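Local atomic coordinates of putative DNA-binding protein (Bacteroides fragilis, PDB entry 3BS3), a protein that probably binds DNA through a helix-turn-helix domain of the XRE (Cro/C1-type) family. Residues A[13-18]-A[48-53]; A[31-36]-A[56-61]. All blocks are in the same frame, centred on the assembly; numbering follows the deposited sequence.

The chain is a compact bundle of helices 15-21, 26-33, 37-44 and 52-62. Along the sequence the segments alternate: 13-18, 31-36, 48-53, then 56-61. Contact 1 joins the start of helix 15-21 to the loop that leads into helix 52-62. Contact 2 packs the end of helix 26-33 on the middle of that same last helix. The two centres lie about 10 Å apart, and Ile15 CG1 comes within 4.3 Å of Val58 CG1 between them. Contact 1 is buried and contact 2 lies at the surface. Helices 26-33 and 37-44 probably form the DNA-binding helix-turn-helix, so contact 2 packs its first helix directly on helix 52-62.

Contact 1 of 2, residues A[13-18]-A[48-53]; sequences NRIKVV and SQPSLD
Asn13 reaches across to Gln49 with its amide nitrogen, and the two side chains meet through one nearly straight hydrogen bond. Asn13 ND2 donates to Gln49 OE1 at 2.8 Å, with an N-H...O angle of 171°. The acceptor lies almost in the amide plane of Asn13. The two amides are turned 68° against each other, and the donor is tilted from the carbonyl plane of Gln49. Gln49 bends at chi2 (-64°), which swings its amide back to Asn13. The other end of the Asn13 amide is also used. Its OD1 takes the backbone N of Ile15 at 2.9 Å, on a lone pair and in the carbonyl plane. This is an Asx turn, and it leads into helix 15-21 of the XRE-type helix-turn-helix domain. Asn13 ND2 also bonds to Trp43 O, while Asn46 OD1 is a shared acceptor for Asn13 N and Gln49 NE2. The buried Asn13 amide is thus gripped at both its nitrogen and its oxygen, which should fix its rotation. Beside this polar knot the apolar contact is looser. Ile15 CD1 stands 4.2 Å from Pro50 CG, and the two side chains run past each other in opposite directions. Pro50 CD also lies 4.0 Å from Asn13 ND2. Leu55 of helix 52-62 touches both Ile15 and Pro50, and Trp43 of helix 37-44 touches Pro50. Gln49 is partly exposed at the edge of the contact, where Asp53 of the second subunit also packs on it.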
loop_
_atom_site.group_PDB
_atom_site.type_symbol
_atom_site.label_atom_id
_atom_site.label_comp_id
_atom_site.label_asym_id
_atom_site.label_seq_id
_atom_site.Cartn_x
_atom_site.Cartn_y
_atom_site.Cartn_z
ATOM N N ASN A 13 -3.665 1.034 -8.090
ATOM C CA ASN A 13 -4.886 0.666 -7.423
ATOM C C ASN A 13 -6.087 0.743 -8.363
ATOM O O ASN A 13 -6.019 1.391 -9.395
ATOM C CB ASN A 13 -5.089 1.522 -6.165
ATOM C CG ASN A 13 -5.580 2.929 -6.483
ATOM O OD1 ASN A 13 -6.740 3.115 -6.860
ATOM N ND2 ASN A 13 -4.706 3.928 -6.297
ATOM N N ARG A 14 -7.163 0.089 -7.955
ATOM C CA ARG A 14 -8.409 0.036 -8.738
ATOM C C ARG A 14 -9.537 0.775 -8.058
ATOM O O ARG A 14 -10.719 0.514 -8.332
ATOM C CB ARG A 14 -8.823 -1.431 -8.975
ATOM C CG ARG A 14 -7.790 -2.265 -9.652
ATOM C CD ARG A 14 -8.323 -3.649 -9.981
ATOM N NE ARG A 14 -9.417 -3.599 -10.963
ATOM C CZ ARG A 14 -10.692 -3.899 -10.690
ATOM N NH1 ARG A 14 -11.067 -4.233 -9.458
ATOM N NH2 ARG A 14 -11.610 -3.851 -11.655
ATOM N N ILE A 15 -9.201 1.706 -7.159
ATOM C CA ILE A 15 -10.250 2.354 -6.375
ATOM C C ILE A 15 -11.267 3.070 -7.260
ATOM O O ILE A 15 -12.464 3.030 -6.997
ATOM C CB ILE A 15 -9.644 3.303 -5.291
ATOM C CG1 ILE A 15 -8.886 2.439 -4.274
ATOM C CG2 ILE A 15 -10.748 4.103 -4.615
ATOM C CD1 ILE A 15 -7.975 3.278 -3.356
ATOM N N LYS A 16 -10.824 3.715 -8.339
ATOM C CA LYS A 16 -11.777 4.447 -9.171
ATOM C C LYS A 16 -12.814 3.501 -9.787
ATOM O O LYS A 16 -14.007 3.817 -9.811
ATOM C CB LYS A 16 -11.038 5.214 -10.263
ATOM C CG LYS A 16 -11.916 6.225 -11.024
ATOM C CD LYS A 16 -11.122 6.851 -12.165
ATOM C CE LYS A 16 -10.794 5.813 -13.241
ATOM N NZ LYS A 16 -11.933 5.540 -14.197
ATOM N N VAL A 17 -12.359 2.342 -10.270
ATOM C CA VAL A 17 -13.272 1.404 -10.929
ATOM C C VAL A 17 -14.240 0.835 -9.899
ATOM O O VAL A 17 -15.457 0.766 -10.139
ATOM C CB VAL A 17 -12.505 0.264 -11.629
ATOM C CG1 VAL A 17 -13.480 -0.816 -12.126
ATOM C CG2 VAL A 17 -11.706 0.853 -12.798
ATOM N N VAL A 18 -13.705 0.430 -8.759
ATOM C CA VAL A 18 -14.554 -0.190 -7.730
ATOM C C VAL A 18 -15.565 0.817 -7.155
ATOM O O VAL A 18 -16.717 0.456 -6.911
ATOM C CB VAL A 18 -13.750 -0.932 -6.661
ATOM C CG1 VAL A 18 -14.706 -1.511 -5.587
ATOM C CG2 VAL A 18 -12.901 -2.047 -7.314
ATOM N N SER A 48 -1.246 9.292 -6.536
ATOM C CA SER A 48 -0.631 8.897 -5.269
ATOM C C SER A 48 -1.306 7.610 -4.816
ATOM O O SER A 48 -2.282 7.164 -5.422
ATOM C CB SER A 48 -0.775 9.985 -4.211
ATOM O OG SER A 48 -2.120 10.081 -3.795
ATOM N N GLN A 49 -0.766 6.994 -3.765
ATOM C CA GLN A 49 -1.231 5.656 -3.383
ATOM C C GLN A 49 -1.485 5.530 -1.890
ATOM O O GLN A 49 -0.729 6.092 -1.088
ATOM C CB GLN A 49 -0.168 4.609 -3.798
ATOM C CG GLN A 49 0.169 4.544 -5.284
ATOM C CD GLN A 49 -1.013 4.111 -6.142
ATOM O OE1 GLN A 49 -1.974 3.537 -5.643
ATOM N NE2 GLN A 49 -0.939 4.396 -7.439
ATOM N N PRO A 50 -2.523 4.768 -1.517
ATOM C CA PRO A 50 -2.822 4.466 -0.123
ATOM C C PRO A 50 -1.782 3.492 0.442
ATOM O O PRO A 50 -1.155 2.732 -0.320
ATOM C CB PRO A 50 -4.179 3.793 -0.199
ATOM C CG PRO A 50 -4.197 3.131 -1.581
ATOM C CD PRO A 50 -3.476 4.114 -2.445
ATOM N N SER A 51 -1.604 3.534 1.762
ATOM C CA SER A 51 -0.833 2.502 2.460
ATOM C C SER A 51 -1.658 1.213 2.464
ATOM O O SER A 51 -2.873 1.251 2.214
ATOM C CB SER A 51 -0.561 2.953 3.891
ATOM O OG SER A 51 -1.775 2.949 4.622
ATOM N N LEU A 52 -1.022 0.078 2.769
ATOM C CA LEU A 52 -1.779 -1.186 2.772
ATOM C C LEU A 52 -2.940 -1.182 3.783
ATOM O O LEU A 52 -4.003 -1.721 3.483
ATOM C CB LEU A 52 -0.857 -2.381 3.033
ATOM C CG LEU A 52 0.247 -2.656 2.002
ATOM C CD1 LEU A 52 1.027 -3.899 2.407
ATOM C CD2 LEU A 52 -0.383 -2.860 0.617
ATOM N N ASP A 53 -2.736 -0.589 4.960
ATOM C CA ASP A 53 -3.822 -0.525 5.951
ATOM C C ASP A 53 -4.977 0.361 5.485
ATOM O O ASP A 53 -6.144 0.044 5.727
ATOM C CB ASP A 53 -3.347 -0.110 7.337
ATOM C CG ASP A 53 -2.641 1.205 7.330
ATOM O OD1 ASP A 53 -1.586 1.289 6.671
ATOM O OD2 ASP A 53 -3.133 2.149 7.998
#

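Contact 2 of 2, residues A[31-36]-A[56-61]; sequences EQMGKS and VKVAEL. With SO4 (sulfate ion), chain B.
A water bridges Gln32 and Lys57 at the end of a helix. It donates to Gln32 O at 2.8 Å and accepts from Lys57 NZ at 2.8 Å. Lys57 is modelled in two conformers and this describes one of them, so the bridge is less certain. In this conformer Lys57 bends at chi2 and again at chi4, which brings its ammonium group near the last turn of helix 26-33. A positive charge there would probably suit the negative end of the helix dipole. Next to this polar edge the contact is apolar. Leu61 CD1 sits between two neighbours, 3.6 Å from Gln32 CB and 3.6 Å from Met33 CG. Its other methyl, CD2, lies beside Gln32 OE1. Helix 26-33 ends in a Schellman motif, with Gly34 at positive phi. Gly34 to Ser36 form the turn between helices 26-33 and 37-44, the helix-turn-helix of this XRE-type domain. Ser36 is the N-cap of the second of these helices. A sulfate, probably from the crystallisation liquor, is bound at this N-terminus, a position consistent with a place for a DNA phosphate. Ser36 N donates to sulfate O3 at 2.9 Å, with an N-H...O angle of 174°, and Thr39 OG1 bonds the ion as well. Lys35 runs past it, with CG 3.7 Å from sulfate O2. Met33 is a selenomethionine, also modelled in two conformers. In the one described, SE lies 3.6 Å from Val58 CG2. The chain turns at chi3 (80°), which carries CE alongside Val58. Trp43 of helix 37-44 touches both Met33 and Val58, and Leu29 packs on Val58 and Leu61.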
loop_
_atom_site.group_PDB
_atom_site.type_symbol
_atom_site.label_atom_id
_atom_site.label_comp_id
_atom_site.label_asym_id
_atom_site.label_seq_id
_atom_site.Cartn_x
_atom_site.Cartn_y
_atom_site.Cartn_z
ATOM N N GLU A 31 -15.151 11.172 3.253
ATOM C CA GLU A 31 -15.863 11.396 4.514
ATOM C C GLU A 31 -15.775 10.177 5.440
ATOM O O GLU A 31 -15.505 10.318 6.633
ATOM C CB GLU A 31 -17.319 11.834 4.262
ATOM C CG GLU A 31 -17.391 13.276 3.739
ATOM C CD GLU A 31 -18.789 13.775 3.342
ATOM O OE1 GLU A 31 -19.750 12.978 3.252
ATOM O OE2 GLU A 31 -18.896 14.991 3.084
ATOM N N GLN A 32 -15.975 8.984 4.882
ATOM C CA GLN A 32 -15.874 7.755 5.678
ATOM C C GLN A 32 -14.478 7.514 6.243
ATOM O O GLN A 32 -14.326 6.938 7.321
ATOM C CB GLN A 32 -16.311 6.544 4.856
ATOM C CG GLN A 32 -17.771 6.583 4.513
ATOM C CD GLN A 32 -18.638 6.498 5.754
ATOM O OE1 GLN A 32 -18.491 5.578 6.568
ATOM N NE2 GLN A 32 -19.524 7.452 5.912
HETATM N N MSE A 33 -13.459 7.975 5.531
HETATM C CA MSE A 33 -12.107 7.715 5.990
HETATM C C MSE A 33 -11.430 8.826 6.739
HETATM O O MSE A 33 -10.307 8.652 7.241
HETATM C CB MSE A 33 -11.275 7.334 4.823
HETATM C CG MSE A 33 -11.693 6.024 4.342
HETATM SE SE MSE A 33 -10.555 5.819 2.909
HETATM C CE MSE A 33 -8.937 5.244 3.852
ATOM N N GLY A 34 -12.124 9.954 6.857
ATOM C CA GLY A 34 -11.580 11.137 7.536
ATOM C C GLY A 34 -10.402 11.716 6.775
ATOM O O GLY A 34 -9.450 12.230 7.383
ATOM N N LYS A 35 -10.462 11.635 5.449
ATOM C CA LYS A 35 -9.414 12.171 4.585
ATOM C C LYS A 35 -9.986 13.241 3.664
ATOM O O LYS A 35 -11.218 13.330 3.505
ATOM C CB LYS A 35 -8.765 11.053 3.780
ATOM C CG LYS A 35 -8.123 9.998 4.670
ATOM C CD LYS A 35 -7.020 9.273 3.986
ATOM C CE LYS A 35 -6.374 8.307 4.947
ATOM N NZ LYS A 35 -5.462 8.978 5.903
ATOM N N SER A 36 -9.113 14.048 3.059
ATOM C CA SER A 36 -9.573 15.102 2.154
ATOM C C SER A 36 -10.060 14.460 0.855
ATOM O O SER A 36 -9.612 13.366 0.489
ATOM C CB SER A 36 -8.462 16.119 1.865
ATOM O OG SER A 36 -7.445 15.523 1.084
ATOM N N VAL A 56 -7.026 -1.643 3.039
ATOM C CA VAL A 56 -7.926 -2.543 3.774
ATOM C C VAL A 56 -9.196 -1.809 4.242
ATOM O O VAL A 56 -10.316 -2.363 4.122
ATOM C CB VAL A 56 -7.228 -3.240 4.974
ATOM C CG1 VAL A 56 -8.243 -3.986 5.856
ATOM C CG2 VAL A 56 -6.172 -4.206 4.453
ATOM N N LYS A 57 -9.047 -0.593 4.776
ATOM C CA LYS A 57 -10.232 0.166 5.215
ATOM C C LYS A 57 -11.119 0.522 4.019
ATOM O O LYS A 57 -12.354 0.411 4.101
ATOM C CB LYS A 57 -9.849 1.426 6.007
ATOM C CG LYS A 57 -10.713 1.700 7.263
ATOM C CD LYS A 57 -12.205 1.834 6.995
ATOM C CE LYS A 57 -12.960 2.470 8.168
ATOM N NZ LYS A 57 -12.784 3.956 8.226
ATOM N N VAL A 58 -10.517 0.932 2.904
ATOM C CA VAL A 58 -11.317 1.225 1.709
ATOM C C VAL A 58 -12.116 -0.008 1.280
ATOM O O VAL A 58 -13.305 0.077 0.918
ATOM C CB VAL A 58 -10.422 1.679 0.544
ATOM C CG1 VAL A 58 -11.246 1.860 -0.748
ATOM C CG2 VAL A 58 -9.683 3.004 0.863
ATOM N N ALA A 59 -11.449 -1.154 1.299
ATOM C CA ALA A 59 -12.088 -2.421 0.888
ATOM C C ALA A 59 -13.270 -2.755 1.818
ATOM O O ALA A 59 -14.346 -3.176 1.351
ATOM C CB ALA A 59 -11.058 -3.538 0.867
ATOM N N GLU A 60 -13.075 -2.552 3.116
ATOM C CA GLU A 60 -14.140 -2.805 4.094
ATOM C C GLU A 60 -15.341 -1.921 3.774
ATOM O O GLU A 60 -16.496 -2.400 3.739
ATOM C CB GLU A 60 -13.643 -2.565 5.523
ATOM C CG GLU A 60 -12.726 -3.670 6.010
ATOM C CD GLU A 60 -11.949 -3.332 7.277
ATOM O OE1 GLU A 60 -12.007 -2.179 7.770
ATOM O OE2 GLU A 60 -11.259 -4.241 7.777
ATOM N N LEU A 61 -15.070 -0.646 3.509
ATOM C CA LEU A 61 -16.129 0.338 3.208
ATOM C C LEU A 61 -16.878 0.034 1.907
ATOM O O LEU A 61 -18.085 0.300 1.815
ATOM C CB LEU A 61 -15.544 1.752 3.142
ATOM C CG LEU A 61 -15.101 2.353 4.473
ATOM C CD1 LEU A 61 -14.340 3.626 4.246
ATOM C CD2 LEU A 61 -16.326 2.618 5.374
HETATM S S SO4 B . -5.403 13.554 4.506
HETATM O O1 SO4 B . -4.799 14.812 4.939
HETATM O O2 SO4 B . -6.193 13.009 5.606
HETATM O O3 SO4 B . -6.259 13.800 3.351
HETATM O O4 SO4 B . -4.344 12.610 4.145
HETATM O O HOH W 1 -15.508 4.672 8.443
#